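Local coordinates for enoyl-CoA hydratase/isomerase family protein (Pseudomonas syringae pv. tomato, PDB 3OT6) that probably acts on coenzyme A thioesters as a hydratase or isomerase of the crotonase family, its exact substrate being unknown, at residues A76-T85 with I224-L232; F95-G103 with L186-L197. One frame throughout, in Å; residues are numbered along the deposited sequence.

Contact 1: A76-T85 with I224-L232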
loop_
_atom_site.group_PDB
_atom_site.type_symbol
_atom_site.label_atom_id
_atom_site.label_comp_id
_atom_site.label_asym_id
_atom_site.label_seq_id
_atom_site.Cartn_x
_atom_site.Cartn_y
_atom_site.Cartn_z
ATOM N N ALA A 76 9.827 -2.622 16.740
ATOM C CA ALA A 76 10.036 -1.924 15.484
ATOM C C ALA A 76 10.424 -2.929 14.419
ATOM O O ALA A 76 9.920 -2.882 13.307
ATOM C CB ALA A 76 11.103 -0.892 15.644
ATOM N N ILE A 77 11.299 -3.859 14.761
ATOM C CA ILE A 77 11.803 -4.808 13.802
ATOM C C ILE A 77 10.688 -5.756 13.324
ATOM O O ILE A 77 10.628 -6.083 12.113
ATOM C CB ILE A 77 12.965 -5.587 14.372
ATOM C CG1 ILE A 77 14.223 -4.706 14.387
ATOM C CG2 ILE A 77 13.209 -6.914 13.591
ATOM C CD1 ILE A 77 15.430 -5.364 15.127
ATOM N N ASN A 78 9.798 -6.138 14.238
ATOM C CA ASN A 78 8.805 -7.107 13.931
ATOM C C ASN A 78 7.685 -6.394 13.176
ATOM O O ASN A 78 7.085 -6.958 12.236
ATOM C CB ASN A 78 8.279 -7.830 15.193
ATOM C CG ASN A 78 6.914 -8.495 14.935
ATOM O OD1 ASN A 78 5.818 -7.908 15.248
ATOM N ND2 ASN A 78 6.950 -9.693 14.271
ATOM N N LEU A 79 7.444 -5.137 13.543
ATOM C CA LEU A 79 6.436 -4.371 12.868
ATOM C C LEU A 79 6.826 -4.146 11.386
ATOM O O LEU A 79 5.996 -4.333 10.485
ATOM C CB LEU A 79 6.103 -3.043 13.588
ATOM C CG LEU A 79 5.057 -2.101 12.931
ATOM C CD1 LEU A 79 3.683 -2.741 12.749
ATOM C CD2 LEU A 79 4.856 -0.775 13.683
ATOM N N VAL A 80 8.075 -3.763 11.129
ATOM C CA VAL A 80 8.426 -3.443 9.765
ATOM C C VAL A 80 8.499 -4.721 8.988
ATOM O O VAL A 80 8.113 -4.741 7.814
ATOM C CB VAL A 80 9.750 -2.660 9.685
ATOM C CG1 VAL A 80 10.408 -2.733 8.207
ATOM C CG2 VAL A 80 9.522 -1.283 10.259
ATOM N N ALA A 81 8.976 -5.798 9.604
ATOM C CA ALA A 81 8.996 -7.109 8.879
ATOM C C ALA A 81 7.582 -7.559 8.453
ATOM O O ALA A 81 7.379 -8.087 7.312
ATOM C CB ALA A 81 9.724 -8.218 9.681
ATOM N N GLN A 82 6.591 -7.304 9.307
ATOM C CA GLN A 82 5.222 -7.749 9.023
ATOM C C GLN A 82 4.671 -6.879 7.930
ATOM O O GLN A 82 3.969 -7.326 7.040
ATOM C CB GLN A 82 4.331 -7.564 10.226
ATOM C CG GLN A 82 4.408 -8.476 11.407
ATOM C CD GLN A 82 3.381 -7.886 12.516
ATOM O OE1 GLN A 82 3.808 -7.102 13.404
ATOM N NE2 GLN A 82 2.023 -8.207 12.400
ATOM N N GLY A 83 4.963 -5.588 8.007
ATOM C CA GLY A 83 4.410 -4.668 7.067
ATOM C C GLY A 83 5.011 -4.870 5.671
ATOM O O GLY A 83 4.283 -4.726 4.654
ATOM N N SER A 84 6.326 -5.120 5.610
ATOM C CA SER A 84 6.990 -5.457 4.355
ATOM C C SER A 84 6.497 -6.799 3.768
ATOM O O SER A 84 6.366 -6.924 2.531
ATOM C CB SER A 84 8.483 -5.570 4.585
ATOM O OG SER A 84 8.955 -4.320 5.027
ATOM N N THR A 85 6.292 -7.810 4.662
ATOM C CA THR A 85 5.747 -9.124 4.301
ATOM C C THR A 85 4.341 -8.914 3.688
ATOM O O THR A 85 4.010 -9.544 2.641
ATOM C CB THR A 85 5.660 -10.057 5.555
ATOM O OG1 THR A 85 6.996 -10.399 6.030
ATOM C CG2 THR A 85 4.872 -11.314 5.262
ATOM N N ILE A 224 13.610 -8.102 3.475
ATOM C CA ILE A 224 12.868 -8.249 4.751
ATOM C C ILE A 224 13.869 -8.797 5.801
ATOM O O ILE A 224 13.899 -8.326 6.933
ATOM C CB ILE A 224 11.595 -9.124 4.594
ATOM C CG1 ILE A 224 10.485 -8.344 3.883
ATOM C CG2 ILE A 224 11.128 -9.747 5.924
ATOM C CD1 ILE A 224 9.298 -9.286 3.434
ATOM N N GLU A 225 14.718 -9.728 5.368
ATOM C CA GLU A 225 15.709 -10.356 6.238
ATOM C C GLU A 225 16.864 -9.438 6.583
ATOM O O GLU A 225 17.206 -9.326 7.728
ATOM C CB GLU A 225 16.231 -11.666 5.632
ATOM C CG GLU A 225 16.076 -12.797 6.658
ATOM C CD GLU A 225 14.582 -13.038 7.044
ATOM O OE1 GLU A 225 14.202 -12.766 8.238
ATOM O OE2 GLU A 225 13.797 -13.459 6.134
ATOM N N GLN A 226 17.438 -8.774 5.586
ATOM C CA GLN A 226 18.396 -7.724 5.823
ATOM C C GLN A 226 17.901 -6.625 6.766
ATOM O O GLN A 226 18.688 -6.096 7.507
ATOM C CB GLN A 226 18.850 -7.110 4.505
ATOM C CG GLN A 226 20.030 -7.825 3.939
ATOM C CD GLN A 226 21.307 -7.605 4.826
ATOM O OE1 GLN A 226 21.839 -6.457 4.966
ATOM N NE2 GLN A 226 21.780 -8.701 5.440
ATOM N N ASP A 227 16.622 -6.277 6.706
ATOM C CA ASP A 227 16.075 -5.194 7.474
ATOM C C ASP A 227 15.918 -5.622 8.923
ATOM O O ASP A 227 16.169 -4.831 9.827
ATOM C CB ASP A 227 14.722 -4.714 6.901
ATOM C CG ASP A 227 14.873 -3.820 5.652
ATOM O OD1 ASP A 227 15.957 -3.234 5.456
ATOM O OD2 ASP A 227 13.905 -3.686 4.864
ATOM N N ARG A 228 15.484 -6.865 9.144
ATOM C CA ARG A 228 15.525 -7.495 10.472
ATOM C C ARG A 228 16.890 -7.379 11.124
ATOM O O ARG A 228 17.026 -6.830 12.209
ATOM C CB ARG A 228 15.205 -8.971 10.364
ATOM C CG ARG A 228 13.794 -9.297 10.614
ATOM C CD ARG A 228 13.631 -10.799 10.926
ATOM N NE ARG A 228 12.471 -11.345 10.200
ATOM C CZ ARG A 228 11.208 -11.306 10.650
ATOM N NH1 ARG A 228 10.938 -10.747 11.853
ATOM N NH2 ARG A 228 10.213 -11.817 9.895
ATOM N N GLN A 229 17.891 -7.938 10.470
ATOM C CA GLN A 229 19.254 -7.909 10.985
ATOM C C GLN A 229 19.833 -6.477 11.087
ATOM O O GLN A 229 20.401 -6.129 12.106
ATOM C CB GLN A 229 20.170 -8.803 10.130
ATOM C CG GLN A 229 19.644 -10.269 9.901
ATOM C CD GLN A 229 20.398 -11.008 8.744
ATOM O OE1 GLN A 229 21.638 -10.953 8.669
ATOM N NE2 GLN A 229 19.644 -11.702 7.849
ATOM N N HIS A 230 19.678 -5.643 10.057
ATOM C CA HIS A 230 20.409 -4.364 10.016
ATOM C C HIS A 230 19.686 -3.022 9.842
ATOM O O HIS A 230 20.346 -2.030 9.687
ATOM C CB HIS A 230 21.592 -4.447 9.044
ATOM C CG HIS A 230 22.594 -5.499 9.422
ATOM N ND1 HIS A 230 23.312 -5.452 10.606
ATOM C CD2 HIS A 230 22.973 -6.642 8.790
ATOM C CE1 HIS A 230 24.100 -6.516 10.675
ATOM N NE2 HIS A 230 23.910 -7.255 9.588
HETATM N N MSE A 231 18.365 -2.964 9.885
HETATM C CA MSE A 231 17.698 -1.705 9.614
HETATM C C MSE A 231 17.965 -0.697 10.696
HETATM O O MSE A 231 17.929 0.488 10.456
HETATM C CB MSE A 231 16.179 -1.868 9.464
HETATM C CG MSE A 231 15.382 -2.080 10.762
HETATM SE SE MSE A 231 13.522 -2.248 10.278
HETATM C CE MSE A 231 12.656 -1.426 11.803
ATOM N N LEU A 232 18.157 -1.180 11.913
ATOM C CA LEU A 232 18.334 -0.277 13.050
ATOM C C LEU A 232 19.862 -0.077 13.305
ATOM O O LEU A 232 20.317 1.052 13.630
ATOM C CB LEU A 232 17.607 -0.855 14.262
ATOM C CG LEU A 232 16.257 -0.312 14.744
ATOM C CD1 LEU A 232 15.368 0.248 13.663
ATOM C CD2 LEU A 232 15.554 -1.393 15.571
ATOM O OXT LEU A 232 20.640 -1.069 13.160
HETATM O O HOH W 1 11.453 -4.720 5.756
#
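Ile77 packs across the aliphatic part of Arg228 where two helices of the crotonase fold run antiparallel: 76-85, part of helix 73-91, and 224-232, on the long C-terminal helix 202-230. The short helical axes approach to 9.4 Å and run at 171°. Ile77 works with both branches. Its CG2, anti to the backbone N, rests 3.9 Å from Arg228 CG, while the CG1 arm turns toward the chain end, where Ile77 CD1 comes 3.6 Å from Arg228 O and Ile77 CG1 lies 3.8 Å from Leu232 CD2. Beyond CG, Arg228 bends at chi3 (-136°) and lays its guanidinium over the methyl of Ala81, which sits off-centre beneath one face. At the edge of the same group NE forms a salt bridge with Glu225 OE1, in the guanidinium plane, one turn back along its own helix; this bond probably helps to hold the flat group over Ala81. Selenomethionine Met231 packs on Val80 and Ala76. Its tip meets that of Val80 head on, with CE 3.5 Å from Val80 CG2, and CE also lies near Ala76 O; Met69 and Tyr64 pack on Val80 as well. At the other end Ile224 CG1 presses on Ser84 CB, and the Ile224 side chain crosses that of Thr85 at about a right angle, its CD1 coming near Thr85 OG1. That hydroxyl donates to Ala81 O, which also accepts from the backbone N of Thr85, from the opposite face of its plane. Asp227 is buried; its OD1 and OD2 accept from the backbone N atoms of His141 and Ala142. A water donates to Asp227 OD2 at 2.8 Å and is hydrogen-bonded to Ser84 OG at 2.6 Å, a polar bridge between the helices.

Contact 2: F95-G103 with L186-L197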
loop_
_atom_site.group_PDB
_atom_site.type_symbol
_atom_site.label_atom_id
_atom_site.label_comp_id
_atom_site.label_asym_id
_atom_site.label_seq_id
_atom_site.Cartn_x
_atom_site.Cartn_y
_atom_site.Cartn_z
ATOM N N PHE A 95 -5.411 -12.069 -7.300
ATOM C CA PHE A 95 -6.388 -11.244 -8.023
ATOM C C PHE A 95 -5.926 -9.767 -7.928
ATOM O O PHE A 95 -5.094 -9.429 -7.063
ATOM C CB PHE A 95 -7.831 -11.434 -7.449
ATOM C CG PHE A 95 -8.235 -12.841 -7.396
ATOM C CD1 PHE A 95 -8.874 -13.423 -8.483
ATOM C CD2 PHE A 95 -7.902 -13.634 -6.298
ATOM C CE1 PHE A 95 -9.194 -14.763 -8.473
ATOM C CE2 PHE A 95 -8.202 -14.979 -6.282
ATOM C CZ PHE A 95 -8.832 -15.551 -7.387
ATOM N N PRO A 96 -6.458 -8.901 -8.808
ATOM C CA PRO A 96 -6.007 -7.540 -8.880
ATOM C C PRO A 96 -6.271 -6.784 -7.571
ATOM O O PRO A 96 -7.340 -6.941 -6.982
ATOM C CB PRO A 96 -6.850 -6.969 -10.044
ATOM C CG PRO A 96 -7.077 -8.201 -10.969
ATOM C CD PRO A 96 -7.407 -9.219 -9.904
ATOM N N ILE A 97 -5.297 -6.001 -7.105
ATOM C CA ILE A 97 -5.505 -5.079 -6.004
ATOM C C ILE A 97 -5.502 -3.606 -6.470
ATOM O O ILE A 97 -4.527 -3.113 -7.103
ATOM C CB ILE A 97 -4.510 -5.313 -4.878
ATOM C CG1 ILE A 97 -4.609 -6.762 -4.390
ATOM C CG2 ILE A 97 -4.826 -4.376 -3.674
ATOM C CD1 ILE A 97 -3.637 -7.099 -3.264
ATOM N N ILE A 98 -6.626 -2.931 -6.192
ATOM C CA ILE A 98 -6.797 -1.506 -6.422
ATOM C C ILE A 98 -6.609 -0.823 -5.091
ATOM O O ILE A 98 -7.119 -1.275 -4.045
ATOM C CB ILE A 98 -8.191 -1.185 -6.972
ATOM C CG1 ILE A 98 -8.464 -1.994 -8.236
ATOM C CG2 ILE A 98 -8.338 0.286 -7.320
ATOM C CD1 ILE A 98 -9.975 -1.853 -8.793
ATOM N N VAL A 99 -5.823 0.234 -5.090
ATOM C CA VAL A 99 -5.750 1.066 -3.886
ATOM C C VAL A 99 -6.406 2.363 -4.270
ATOM O O VAL A 99 -6.024 3.006 -5.296
ATOM C CB VAL A 99 -4.292 1.285 -3.359
ATOM C CG1 VAL A 99 -4.292 2.271 -2.156
ATOM C CG2 VAL A 99 -3.709 -0.050 -2.958
ATOM N N ALA A 100 -7.419 2.702 -3.490
ATOM C CA ALA A 100 -8.224 3.888 -3.710
ATOM C C ALA A 100 -7.879 4.840 -2.577
ATOM O O ALA A 100 -8.386 4.675 -1.431
ATOM C CB ALA A 100 -9.700 3.534 -3.668
ATOM N N CYS A 101 -7.057 5.845 -2.861
ATOM C CA CYS A 101 -6.518 6.632 -1.782
ATOM C C CYS A 101 -7.393 7.866 -1.543
ATOM O O CYS A 101 -7.486 8.706 -2.425
ATOM C CB CYS A 101 -5.054 6.986 -2.075
ATOM S SG CYS A 101 -4.460 8.355 -1.099
ATOM N N PRO A 102 -8.066 7.964 -0.360
ATOM C CA PRO A 102 -9.026 9.086 -0.202
ATOM C C PRO A 102 -8.435 10.445 0.261
ATOM O O PRO A 102 -9.186 11.374 0.523
ATOM C CB PRO A 102 -10.100 8.530 0.764
ATOM C CG PRO A 102 -9.538 7.309 1.381
ATOM C CD PRO A 102 -8.138 7.053 0.798
ATOM N N GLY A 103 -7.114 10.582 0.305
ATOM C CA GLY A 103 -6.505 11.835 0.697
ATOM C C GLY A 103 -4.997 11.707 0.783
ATOM O O GLY A 103 -4.302 11.550 -0.266
ATOM N N LEU A 186 -14.264 9.124 -6.296
ATOM C CA LEU A 186 -13.362 8.046 -5.913
ATOM C C LEU A 186 -13.961 6.625 -5.921
ATOM O O LEU A 186 -13.417 5.721 -6.569
ATOM C CB LEU A 186 -12.660 8.345 -4.593
ATOM C CG LEU A 186 -11.687 7.254 -4.152
ATOM C CD1 LEU A 186 -10.522 7.099 -5.143
ATOM C CD2 LEU A 186 -11.177 7.554 -2.788
ATOM N N GLN A 187 -15.054 6.409 -5.205
ATOM C CA GLN A 187 -15.643 5.081 -5.148
ATOM C C GLN A 187 -16.037 4.636 -6.576
ATOM O O GLN A 187 -15.752 3.500 -6.989
ATOM C CB GLN A 187 -16.858 5.112 -4.234
ATOM C CG GLN A 187 -17.487 3.731 -3.909
ATOM C CD GLN A 187 -18.952 3.873 -3.428
ATOM O OE1 GLN A 187 -19.243 3.814 -2.207
ATOM N NE2 GLN A 187 -19.872 4.101 -4.387
ATOM N N GLY A 188 -16.631 5.556 -7.341
ATOM C CA GLY A 188 -17.105 5.266 -8.664
ATOM C C GLY A 188 -15.972 4.986 -9.615
ATOM O O GLY A 188 -16.088 4.118 -10.499
ATOM N N ALA A 189 -14.870 5.715 -9.480
ATOM C CA ALA A 189 -13.736 5.483 -10.384
ATOM C C ALA A 189 -13.107 4.081 -10.112
ATOM O O ALA A 189 -12.764 3.328 -11.072
ATOM C CB ALA A 189 -12.726 6.600 -10.275
ATOM N N ALA A 190 -13.018 3.734 -8.818
ATOM C CA ALA A 190 -12.531 2.433 -8.374
ATOM C C ALA A 190 -13.354 1.270 -8.894
ATOM O O ALA A 190 -12.770 0.317 -9.416
ATOM C CB ALA A 190 -12.366 2.354 -6.853
ATOM N N LEU A 191 -14.692 1.332 -8.759
ATOM C CA LEU A 191 -15.574 0.333 -9.396
ATOM C C LEU A 191 -15.455 0.320 -10.930
ATOM O O LEU A 191 -15.539 -0.735 -11.573
ATOM C CB LEU A 191 -17.021 0.487 -8.917
ATOM C CG LEU A 191 -17.158 0.270 -7.403
ATOM C CD1 LEU A 191 -18.591 0.550 -6.931
ATOM C CD2 LEU A 191 -16.750 -1.145 -6.998
ATOM N N ALA A 192 -15.225 1.464 -11.536
ATOM C CA ALA A 192 -15.085 1.456 -12.962
ATOM C C ALA A 192 -13.804 0.702 -13.449
ATOM O O ALA A 192 -13.831 0.055 -14.504
ATOM C CB ALA A 192 -15.122 2.893 -13.490
ATOM N N VAL A 193 -12.689 0.834 -12.702
ATOM C CA VAL A 193 -11.454 0.114 -12.963
ATOM C C VAL A 193 -11.637 -1.359 -12.630
ATOM O O VAL A 193 -11.177 -2.247 -13.361
ATOM C CB VAL A 193 -10.296 0.669 -12.102
ATOM C CG1 VAL A 193 -9.038 -0.254 -12.217
ATOM C CG2 VAL A 193 -9.947 2.069 -12.549
ATOM N N ALA A 194 -12.291 -1.635 -11.517
ATOM C CA ALA A 194 -12.648 -2.998 -11.188
ATOM C C ALA A 194 -13.449 -3.632 -12.332
ATOM O O ALA A 194 -13.177 -4.783 -12.698
ATOM C CB ALA A 194 -13.416 -3.037 -9.927
ATOM N N ALA A 195 -14.403 -2.884 -12.919
ATOM C CA ALA A 195 -15.245 -3.423 -13.961
ATOM C C ALA A 195 -14.371 -3.824 -15.134
ATOM O O ALA A 195 -14.622 -4.868 -15.749
ATOM C CB ALA A 195 -16.365 -2.402 -14.388
ATOM N N GLN A 196 -13.345 -3.015 -15.448
ATOM C CA GLN A 196 -12.438 -3.358 -16.560
ATOM C C GLN A 196 -11.505 -4.523 -16.220
ATOM O O GLN A 196 -11.095 -5.279 -17.107
ATOM C CB GLN A 196 -11.627 -2.152 -17.064
ATOM C CG GLN A 196 -12.475 -0.980 -17.638
ATOM C CD GLN A 196 -13.348 -1.407 -18.849
ATOM O OE1 GLN A 196 -14.597 -1.457 -18.761
ATOM N NE2 GLN A 196 -12.679 -1.756 -19.969
ATOM N N LEU A 197 -11.162 -4.675 -14.941
ATOM C CA LEU A 197 -10.315 -5.804 -14.527
ATOM C C LEU A 197 -11.103 -7.103 -14.565
ATOM O O LEU A 197 -10.528 -8.166 -14.867
ATOM C CB LEU A 197 -9.621 -5.602 -13.154
ATOM C CG LEU A 197 -8.579 -4.477 -13.071
ATOM C CD1 LEU A 197 -8.434 -3.995 -11.625
ATOM C CD2 LEU A 197 -7.247 -4.894 -13.647
#
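Ile98 and Leu197 pass alongside, pointing opposite ways, where helix 186-197 lies along strand 97-100, an inner strand of the larger beta sheet of the crotonase fold. Helix and strand run nearly antiparallel, at 166° with 9.3 Å between the short axes, and every side chain that takes part is apolar. The contacts fall into two kinds. The first sets a side chain against helix backbone: with chi1 at -55° and chi2 extended, the CG1 arm of Ile98 delivers CD1 onto the helix, 3.6 Å from both Ala190 O and Ala194 N, so that its methyl end rests on the main chain between these two alanines. The second kind joins side chain to side chain. Val193 CG1 and the small Ala194 border the same methyl, with Ala194 CB 3.8 Å from Ile98 CD1. Leu197 turns CD1 into the angle between Ile98 and Pro96, 3.7 Å from Pro96 CB. Midway, Ala100 CB faces Ala190 CB at 4.3 Å, two short side chains where the backbones come nearest. Neighbouring strands widen the floor: Ile50 and Ile52 of strand 50-54 touch Leu197 and Ala190, and Tyr118 and Ile120 of strand 118-122 touch Val193. At the N-terminal end of the helix Leu186 divides its two methyls, CD1 reaching Ala100 CB and CD2 lying 3.7 Å from Pro102 CA.

In the fold
Contacts 1 and 2 lie on opposite sides of the chain's centre, with centres 30 Å apart and nearest atoms about 10 Å apart, and they do not touch. The chain connects them twice: helix 73-91 is followed by strand 97-100, and helix 186-197 by helix 202-230, so both segments of contact 2 fall between those of contact 1 in sequence. Contact 2 places a helix on the central sheet, whereas contact 1 pairs helix 73-91 with the C-terminal part of helix 202-230. Contact 1 is also the one beside a bound methylpentanediol, probably from the crystallisation liquor, about 4 Å from the Val80 side chain; solvent diols can settle in pockets, but whether this one marks a substrate site is not established.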